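PtLCIB4 H88A mutant (Phaeodactylum tricornutum, PDB 5B5Z) is a zinc metalloprotein of the LCIB family, a group of beta-carbonic anhydrases that probably interconvert carbon dioxide and bicarbonate. Local coordinates at residues T17-N31 against I244-V258. Numbering follows the deposited sequence.
Sequences TLTAVKKAFPDALTN and IQINTPKEMSDFFVV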
ATOM      1  N   THR A  17      19.126   0.509 -22.462  1.00 27.58           N
ATOM      2  CA  THR A  17      18.512   0.126 -21.199  1.00 22.81           C
ATOM      3  C   THR A  17      18.459  -1.387 -21.066  1.00 24.00           C
ATOM      4  O   THR A  17      18.860  -1.933 -20.038  1.00 23.91           O
ATOM      5  CB  THR A  17      17.092   0.709 -21.064  1.00 24.76           C
ATOM      6  OG1 THR A  17      17.158   2.136 -21.150  1.00 27.21           O
ATOM      7  CG2 THR A  17      16.476   0.319 -19.724  1.00 23.47           C
ATOM      8  N   LEU A  18      17.978  -2.065 -22.107  1.00 25.97           N
ATOM      9  CA  LEU A  18      17.843  -3.521 -22.064  1.00 24.75           C
ATOM     10  C   LEU A  18      19.199  -4.211 -21.887  1.00 24.97           C
ATOM     11  O   LEU A  18      19.311  -5.203 -21.168  1.00 22.68           O
ATOM     12  CB  LEU A  18      17.137  -4.036 -23.326  1.00 28.28           C
ATOM     13  CG  LEU A  18      16.929  -5.548 -23.436  1.00 28.52           C
ATOM     14  CD1 LEU A  18      16.179  -6.082 -22.222  1.00 29.65           C
ATOM     15  CD2 LEU A  18      16.181  -5.918 -24.712  1.00 32.56           C
ATOM     16  N   THR A  19      20.231  -3.681 -22.531  1.00 25.98           N
ATOM     17  CA  THR A  19      21.574  -4.226 -22.353  1.00 26.48           C
ATOM     18  C   THR A  19      22.015  -4.142 -20.894  1.00 23.62           C
ATOM     19  O   THR A  19      22.529  -5.112 -20.334  1.00 23.12           O
ATOM     20  CB  THR A  19      22.594  -3.487 -23.239  1.00 27.72           C
ATOM     21  OG1 THR A  19      22.320  -3.800 -24.611  1.00 35.05           O
ATOM     22  CG2 THR A  19      24.024  -3.907 -22.884  1.00 30.64           C
ATOM     23  N   ALA A  20      21.805  -2.979 -20.286  1.00 22.15           N
ATOM     24  CA  ALA A  20      22.159  -2.775 -18.893  1.00 18.73           C
ATOM     25  C   ALA A  20      21.433  -3.779 -17.999  1.00 19.89           C
ATOM     26  O   ALA A  20      22.036  -4.375 -17.109  1.00 19.41           O
ATOM     27  CB  ALA A  20      21.830  -1.362 -18.471  1.00 21.22           C
ATOM     28  N   VAL A  21      20.146  -3.979 -18.268  1.00 20.30           N
ATOM     29  CA  VAL A  21      19.331  -4.885 -17.466  1.00 19.40           C
ATOM     30  C   VAL A  21      19.860  -6.312 -17.525  1.00 18.61           C
ATOM     31  O   VAL A  21      20.027  -6.952 -16.489  1.00 19.63           O
ATOM     32  CB  VAL A  21      17.849  -4.876 -17.923  1.00 16.57           C
ATOM     33  CG1 VAL A  21      17.073  -6.041 -17.287  1.00 18.21           C
ATOM     34  CG2 VAL A  21      17.214  -3.525 -17.576  1.00 20.11           C
ATOM     35  N   LYS A  22      20.133  -6.801 -18.737  1.00 20.57           N
ATOM     36  CA  LYS A  22      20.570  -8.182 -18.934  1.00 21.39           C
ATOM     37  C   LYS A  22      22.025  -8.374 -18.485  1.00 17.72           C
ATOM     38  O   LYS A  22      22.420  -9.472 -18.080  1.00 19.73           O
ATOM     39  CB  LYS A  22      20.401  -8.596 -20.405  1.00 25.78           C
ATOM     40  CG  LYS A  22      18.940  -8.678 -20.862  1.00 26.09           C
ATOM     41  CD  LYS A  22      18.101  -9.499 -19.888  1.00 24.79           C
ATOM     42  CE  LYS A  22      16.668  -9.654 -20.379  1.00 29.18           C
ATOM     43  NZ  LYS A  22      16.614 -10.422 -21.661  1.00 34.36           N
ATOM     44  N   LYS A  23      22.791  -7.293 -18.510  1.00 19.86           N
ATOM     45  CA  LYS A  23      24.181  -7.328 -18.062  1.00 21.02           C
ATOM     46  C   LYS A  23      24.248  -7.660 -16.575  1.00 19.54           C
ATOM     47  O   LYS A  23      25.034  -8.502 -16.141  1.00 19.90           O
ATOM     48  CB  LYS A  23      24.869  -5.982 -18.335  1.00 25.65           C
ATOM     49  CG  LYS A  23      26.219  -6.055 -19.013  1.00 31.88           C
ATOM     50  CD  LYS A  23      26.927  -4.702 -18.959  1.00 28.56           C
ATOM     51  CE  LYS A  23      28.444  -4.901 -18.802  1.00 27.94           C
ATOM     52  NZ  LYS A  23      29.171  -3.640 -19.070  1.00 35.72           N
ATOM     53  N   ALA A  24      23.379  -7.027 -15.789  1.00 17.86           N
ATOM     54  CA  ALA A  24      23.439  -7.181 -14.343  1.00 16.87           C
ATOM     55  C   ALA A  24      22.542  -8.323 -13.868  1.00 15.90           C
ATOM     56  O   ALA A  24      22.838  -8.984 -12.872  1.00 15.43           O
ATOM     57  CB  ALA A  24      23.045  -5.873 -13.651  1.00 17.75           C
ATOM     58  N   PHE A  25      21.445  -8.530 -14.593  1.00 17.29           N
ATOM     59  CA  PHE A  25      20.428  -9.520 -14.239  1.00 16.73           C
ATOM     60  C   PHE A  25      20.053 -10.370 -15.457  1.00 18.84           C
ATOM     61  O   PHE A  25      19.046 -10.129 -16.100  1.00 18.63           O
ATOM     62  CB  PHE A  25      19.182  -8.810 -13.666  1.00 17.31           C
ATOM     63  CG  PHE A  25      19.491  -7.912 -12.495  1.00 14.31           C
ATOM     64  CD1 PHE A  25      19.741  -8.456 -11.248  1.00 16.41           C
ATOM     65  CD2 PHE A  25      19.566  -6.537 -12.653  1.00 18.26           C
ATOM     66  CE1 PHE A  25      20.058  -7.653 -10.176  1.00 15.57           C
ATOM     67  CE2 PHE A  25      19.880  -5.717 -11.577  1.00 18.40           C
ATOM     68  CZ  PHE A  25      20.119  -6.282 -10.333  1.00 15.65           C
ATOM     69  N   PRO A  26      20.894 -11.364 -15.794  1.00 19.14           N
ATOM     70  CA  PRO A  26      20.736 -12.148 -17.023  1.00 21.70           C
ATOM     71  C   PRO A  26      19.409 -12.869 -17.091  1.00 18.39           C
ATOM     72  O   PRO A  26      18.921 -13.135 -18.190  1.00 20.97           O
ATOM     73  CB  PRO A  26      21.864 -13.179 -16.941  1.00 23.15           C
ATOM     74  CG  PRO A  26      22.804 -12.641 -15.998  1.00 20.45           C
ATOM     75  CD  PRO A  26      22.135 -11.695 -15.080  1.00 19.43           C
ATOM     76  N   ASP A  27      18.853 -13.188 -15.924  1.00 18.70           N
ATOM     77  CA  ASP A  27      17.653 -14.014 -15.851  1.00 19.01           C
ATOM     78  C   ASP A  27      16.379 -13.186 -15.723  1.00 17.14           C
ATOM     79  O   ASP A  27      15.315 -13.752 -15.516  1.00 20.09           O
ATOM     80  CB  ASP A  27      17.757 -15.009 -14.683  1.00 19.56           C
ATOM     81  CG  ASP A  27      18.067 -14.342 -13.342  1.00 21.76           C
ATOM     82  OD1 ASP A  27      18.638 -13.229 -13.314  1.00 24.66           O
ATOM     83  OD2 ASP A  27      17.794 -14.970 -12.294  1.00 24.28           O
ATOM     84  N   ALA A  28      16.483 -11.865 -15.858  1.00 15.93           N
ATOM     85  CA  ALA A  28      15.298 -11.003 -15.719  1.00 15.14           C
ATOM     86  C   ALA A  28      14.191 -11.366 -16.711  1.00 19.25           C
ATOM     87  O   ALA A  28      14.463 -11.678 -17.868  1.00 20.77           O
ATOM     88  CB  ALA A  28      15.680  -9.554 -15.884  1.00 17.48           C
ATOM     89  N   LEU A  29      12.940 -11.335 -16.238  1.00 15.66           N
ATOM     90  CA  LEU A  29      11.768 -11.570 -17.077  1.00 18.39           C
ATOM     91  C   LEU A  29      10.979 -10.279 -17.285  1.00 17.37           C
ATOM     92  O   LEU A  29      10.940  -9.446 -16.395  1.00 16.20           O
ATOM     93  CB  LEU A  29      10.846 -12.608 -16.434  1.00 15.48           C
ATOM     94  CG  LEU A  29      11.440 -13.983 -16.134  1.00 16.97           C
ATOM     95  CD1 LEU A  29      10.430 -14.861 -15.395  1.00 18.51           C
ATOM     96  CD2 LEU A  29      11.892 -14.643 -17.429  1.00 21.20           C
ATOM     97  N   THR A  30      10.325 -10.111 -18.432  1.00 16.53           N
ATOM     98  CA  THR A  30       9.364  -9.017 -18.545  1.00 16.93           C
ATOM     99  C   THR A  30       8.176  -9.298 -17.622  1.00 15.98           C
ATOM    100  O   THR A  30       7.922 -10.449 -17.268  1.00 16.69           O
ATOM    101  CB  THR A  30       8.830  -8.841 -19.965  1.00 17.43           C
ATOM    102  OG1 THR A  30       8.078 -10.007 -20.323  1.00 19.39           O
ATOM    103  CG2 THR A  30       9.970  -8.650 -20.961  1.00 20.82           C
ATOM    104  N   ASN A  31       7.442  -8.257 -17.247  1.00 17.61           N
ATOM    105  CA  ASN A  31       6.247  -8.468 -16.440  1.00 16.57           C
ATOM    106  C   ASN A  31       5.329  -9.520 -17.055  1.00 16.51           C
ATOM    107  O   ASN A  31       4.832 -10.402 -16.357  1.00 18.31           O
ATOM    108  CB  ASN A  31       5.483  -7.168 -16.264  1.00 20.08           C
ATOM    109  CG  ASN A  31       6.024  -6.323 -15.134  1.00 21.50           C
ATOM    110  OD1 ASN A  31       7.190  -6.453 -14.750  1.00 22.08           O
ATOM    111  ND2 ASN A  31       5.169  -5.467 -14.572  1.00 19.26           N
ATOM    112  N   ILE A 244      13.436  -8.876  -7.459  1.00 13.60           N
ATOM    113  CA  ILE A 244      13.792  -7.487  -7.712  1.00 12.11           C
ATOM    114  C   ILE A 244      13.025  -6.953  -8.907  1.00 12.04           C
ATOM    115  O   ILE A 244      13.133  -7.471 -10.014  1.00 12.80           O
ATOM    116  CB  ILE A 244      15.316  -7.328  -7.979  1.00 12.18           C
ATOM    117  CG1 ILE A 244      16.100  -7.886  -6.784  1.00 14.31           C
ATOM    118  CG2 ILE A 244      15.637  -5.855  -8.271  1.00 14.60           C
ATOM    119  CD1 ILE A 244      17.565  -8.030  -7.041  1.00 21.49           C
ATOM    120  N   GLN A 245      12.223  -5.923  -8.652  1.00 12.81           N
ATOM    121  CA  GLN A 245      11.438  -5.255  -9.654  1.00 13.52           C
ATOM    122  C   GLN A 245      12.304  -4.201 -10.352  1.00 14.14           C
ATOM    123  O   GLN A 245      12.925  -3.363  -9.691  1.00 16.64           O
ATOM    124  CB  GLN A 245      10.209  -4.650  -8.960  1.00 15.80           C
ATOM    125  CG  GLN A 245       9.288  -3.839  -9.788  1.00 19.65           C
ATOM    126  CD  GLN A 245       8.062  -3.441  -8.984  1.00 21.92           C
ATOM    127  OE1 GLN A 245       8.088  -3.408  -7.732  1.00 18.84           O
ATOM    128  NE2 GLN A 245       6.985  -3.137  -9.686  1.00 20.40           N
ATOM    129  N   ILE A 246      12.363  -4.245 -11.677  1.00 14.33           N
ATOM    130  CA  ILE A 246      13.180  -3.288 -12.417  1.00 14.25           C
ATOM    131  C   ILE A 246      12.288  -2.340 -13.210  1.00 15.34           C
ATOM    132  O   ILE A 246      11.576  -2.751 -14.120  1.00 17.72           O
ATOM    133  CB  ILE A 246      14.180  -4.007 -13.343  1.00 16.16           C
ATOM    134  CG1 ILE A 246      15.117  -4.875 -12.499  1.00 15.06           C
ATOM    135  CG2 ILE A 246      14.967  -2.996 -14.174  1.00 18.48           C
ATOM    136  CD1 ILE A 246      16.119  -5.690 -13.332  1.00 16.92           C
ATOM    137  N   ASN A 247      12.297  -1.074 -12.816  1.00 18.63           N
ATOM    138  CA  ASN A 247      11.427  -0.077 -13.422  1.00 17.30           C
ATOM    139  C   ASN A 247      12.148   0.655 -14.546  1.00 17.74           C
ATOM    140  O   ASN A 247      13.155   1.327 -14.323  1.00 20.94           O
ATOM    141  CB  ASN A 247      10.937   0.903 -12.359  1.00 17.67           C
ATOM    142  CG  ASN A 247      10.241   0.200 -11.217  1.00 18.28           C
ATOM    143  OD1 ASN A 247      10.633   0.326 -10.061  1.00 23.57           O
ATOM    144  ND2 ASN A 247       9.245  -0.584 -11.544  1.00 18.82           N
ATOM    145  N   THR A 248      11.606   0.532 -15.751  1.00 19.61           N
ATOM    146  CA  THR A 248      12.258   1.034 -16.955  1.00 21.40           C
ATOM    147  C   THR A 248      11.496   2.231 -17.530  1.00 23.08           C
ATOM    148  O   THR A 248      10.377   2.504 -17.104  1.00 22.39           O
ATOM    149  CB  THR A 248      12.331  -0.077 -18.001  1.00 21.98           C
ATOM    150  OG1 THR A 248      10.999  -0.498 -18.300  1.00 19.88           O
ATOM    151  CG2 THR A 248      13.148  -1.269 -17.468  1.00 22.49           C
ATOM    152  N   PRO A 249      12.094   2.953 -18.499  1.00 23.26           N
ATOM    153  CA  PRO A 249      11.354   4.049 -19.141  1.00 28.10           C
ATOM    154  C   PRO A 249       9.999   3.613 -19.724  1.00 28.82           C
ATOM    155  O   PRO A 249       9.770   2.426 -19.969  1.00 27.20           O
ATOM    156  CB  PRO A 249      12.311   4.507 -20.246  1.00 30.52           C
ATOM    157  CG  PRO A 249      13.669   4.209 -19.691  1.00 28.05           C
ATOM    158  CD  PRO A 249      13.494   2.895 -18.962  1.00 26.50           C
ATOM    159  N   LYS A 250       9.118   4.587 -19.943  1.00 31.91           N
ATOM    160  CA  LYS A 250       7.710   4.342 -20.267  1.00 34.77           C
ATOM    161  C   LYS A 250       7.485   3.535 -21.546  1.00 32.34           C
ATOM    162  O   LYS A 250       6.530   2.767 -21.641  1.00 35.88           O
ATOM    163  CB  LYS A 250       6.964   5.676 -20.377  1.00 36.38           C
ATOM    164  N   GLU A 251       8.368   3.703 -22.521  1.00 37.18           N
ATOM    165  CA  GLU A 251       8.227   3.027 -23.811  1.00 36.24           C
ATOM    166  C   GLU A 251       8.616   1.550 -23.734  1.00 35.45           C
ATOM    167  O   GLU A 251       8.576   0.832 -24.735  1.00 37.60           O
ATOM    168  CB  GLU A 251       9.081   3.725 -24.875  1.00 39.23           C
ATOM    169  CG  GLU A 251       9.379   5.198 -24.602  1.00 41.39           C
ATOM    170  CD  GLU A 251      10.579   5.404 -23.685  1.00 43.73           C
ATOM    171  OE1 GLU A 251      11.621   4.742 -23.900  1.00 50.75           O
ATOM    172  OE2 GLU A 251      10.481   6.235 -22.755  1.00 43.21           O
ATOM    173  N   MET A 252       8.981   1.100 -22.539  1.00 32.18           N
ATOM    174  CA  MET A 252       9.599  -0.202 -22.362  1.00 30.25           C
ATOM    175  C   MET A 252       8.825  -1.040 -21.346  1.00 24.27           C
ATOM    176  O   MET A 252       8.179  -0.480 -20.470  1.00 25.46           O
ATOM    177  CB  MET A 252      11.039  -0.010 -21.896  1.00 30.92           C
ATOM    178  CG  MET A 252      12.034  -0.990 -22.433  1.00 35.87           C
ATOM    179  SD  MET A 252      13.691  -0.429 -21.995  1.00 36.83           S
ATOM    180  CE  MET A 252      13.538   1.327 -22.237  1.00 31.36           C
ATOM    181  N   SER A 253       8.900  -2.366 -21.453  1.00 25.07           N
ATOM    182  CA  SER A 253       8.377  -3.226 -20.390  1.00 21.14           C
ATOM    183  C   SER A 253       9.220  -3.101 -19.118  1.00 20.37           C
ATOM    184  O   SER A 253      10.428  -2.888 -19.173  1.00 20.75           O
ATOM    185  CB  SER A 253       8.340  -4.693 -20.824  1.00 21.52           C
ATOM    186  OG  SER A 253       7.763  -5.499 -19.800  1.00 24.28           O
ATOM    187  N   ASP A 254       8.566  -3.230 -17.970  1.00 19.26           N
ATOM    188  CA  ASP A 254       9.281  -3.425 -16.719  1.00 18.43           C
ATOM    189  C   ASP A 254       9.769  -4.864 -16.665  1.00 15.45           C
ATOM    190  O   ASP A 254       9.277  -5.722 -17.400  1.00 16.28           O
ATOM    191  CB  ASP A 254       8.377  -3.132 -15.527  1.00 17.85           C
ATOM    192  CG  ASP A 254       8.349  -1.662 -15.151  1.00 21.05           C
ATOM    193  OD1 ASP A 254       8.945  -0.809 -15.850  1.00 19.41           O
ATOM    194  OD2 ASP A 254       7.686  -1.349 -14.137  1.00 21.99           O
ATOM    195  N   PHE A 255      10.724  -5.130 -15.785  1.00 15.62           N
ATOM    196  CA  PHE A 255      11.269  -6.465 -15.621  1.00 13.16           C
ATOM    197  C   PHE A 255      11.214  -6.896 -14.162  1.00 13.42           C
ATOM    198  O   PHE A 255      11.025  -6.077 -13.253  1.00 15.34           O
ATOM    199  CB  PHE A 255      12.719  -6.540 -16.128  1.00 13.42           C
ATOM    200  CG  PHE A 255      12.838  -6.487 -17.628  1.00 18.71           C
ATOM    201  CD1 PHE A 255      12.655  -5.292 -18.307  1.00 21.22           C
ATOM    202  CD2 PHE A 255      13.108  -7.638 -18.354  1.00 19.02           C
ATOM    203  CE1 PHE A 255      12.751  -5.241 -19.704  1.00 23.11           C
ATOM    204  CE2 PHE A 255      13.211  -7.599 -19.745  1.00 20.30           C
ATOM    205  CZ  PHE A 255      13.026  -6.398 -20.415  1.00 22.55           C
ATOM    206  N   PHE A 256      11.382  -8.191 -13.952  1.00 13.72           N
ATOM    207  CA  PHE A 256      11.450  -8.748 -12.615  1.00 12.69           C
ATOM    208  C   PHE A 256      12.485  -9.857 -12.586  1.00 16.97           C
ATOM    209  O   PHE A 256      12.532 -10.699 -13.484  1.00 16.74           O
ATOM    210  CB  PHE A 256      10.063  -9.273 -12.185  1.00 13.30           C
ATOM    211  CG  PHE A 256       9.935  -9.544 -10.695  1.00 14.01           C
ATOM    212  CD1 PHE A 256      10.251 -10.796 -10.157  1.00 12.72           C
ATOM    213  CD2 PHE A 256       9.477  -8.542  -9.833  1.00 15.16           C
ATOM    214  CE1 PHE A 256      10.123 -11.044  -8.785  1.00 13.78           C
ATOM    215  CE2 PHE A 256       9.332  -8.788  -8.466  1.00 14.75           C
ATOM    216  CZ  PHE A 256       9.663 -10.034  -7.940  1.00 15.57           C
ATOM    217  N   VAL A 257      13.323  -9.832 -11.556  1.00 13.28           N
ATOM    218  CA  VAL A 257      14.305 -10.872 -11.316  1.00 14.28           C
ATOM    219  C   VAL A 257      13.805 -11.797 -10.225  1.00 14.53           C
ATOM    220  O   VAL A 257      13.783 -11.412  -9.066  1.00 14.40           O
ATOM    221  CB  VAL A 257      15.651 -10.264 -10.872  1.00 14.23           C
ATOM    222  CG1 VAL A 257      16.756 -11.350 -10.797  1.00 19.24           C
ATOM    223  CG2 VAL A 257      16.035  -9.112 -11.785  1.00 18.12           C
ATOM    224  N   VAL A 258      13.411 -13.013 -10.582  1.00 13.85           N
ATOM    225  CA  VAL A 258      12.916 -13.968  -9.592  1.00 13.63           C
ATOM    226  C   VAL A 258      14.037 -14.582  -8.767  1.00 14.23           C
ATOM    227  O   VAL A 258      14.939 -15.223  -9.309  1.00 15.44           O
ATOM    228  CB  VAL A 258      12.131 -15.117 -10.247  1.00 14.02           C
ATOM    229  CG1 VAL A 258      11.597 -16.050  -9.186  1.00 15.74           C
ATOM    230  CG2 VAL A 258      10.997 -14.567 -11.057  1.00 16.40           C
TER
HETATM  231  O   HOH W   1      13.908 -14.244 -13.188  1.00 21.17           O
HETATM  232  O   HOH W   2      15.528 -16.277 -11.894  1.00 24.16           O
HETATM  233  O   HOH W   3      17.871 -14.698  -9.690  1.00 25.63           O
HETATM  234  O   HOH W   4       8.402  -5.625 -12.548  1.00 18.62           O
HETATM  235  O   HOH W   5       6.581  -3.434 -12.659  1.00 21.63           O
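Phe255 meets Val21 over one face of its ring, with CG1 about 4.3 Å above the plane. Leu18 crosses the same ring at about a right angle, its CD1 3.6 Å from Phe255 CZ, while Thr30 CG2 and Ala28 CB approach obliquely. Just past helix 17-24, Phe25 packs on the hairpin: its CD2 lies 3.6 Å from Ile246 CD1, and Val257 CG2 touches its CB and CG. With CG anti to the carbonyl carbon (chi1 -55°), the Phe25 ring reaches these branches and also meets Trp124.

Past the type I turn 25-28, a short strand bonded through both backbone polar atoms of Leu29 joins the sheet antiparallel to 255-258. Leu29 N gives Phe256 O a nearly straight bond of 2.9 Å, and Phe256 N returns one to Leu29 O. Asp254 O takes two donors, Asn31 N from above its carbonyl plane and Ser253 OG in that plane. A water links Asn31 OD1 to Phe255 O; Asn31 ND2 bonds Asp70.

Asp254 OD2 accepts Asn247 ND2, and Asn247 OD1 bonds ND1 of the zinc ligand His115. This polar edge is consistent with Asp254 orienting Asn247, a second-shell residue that would position and polarise His115.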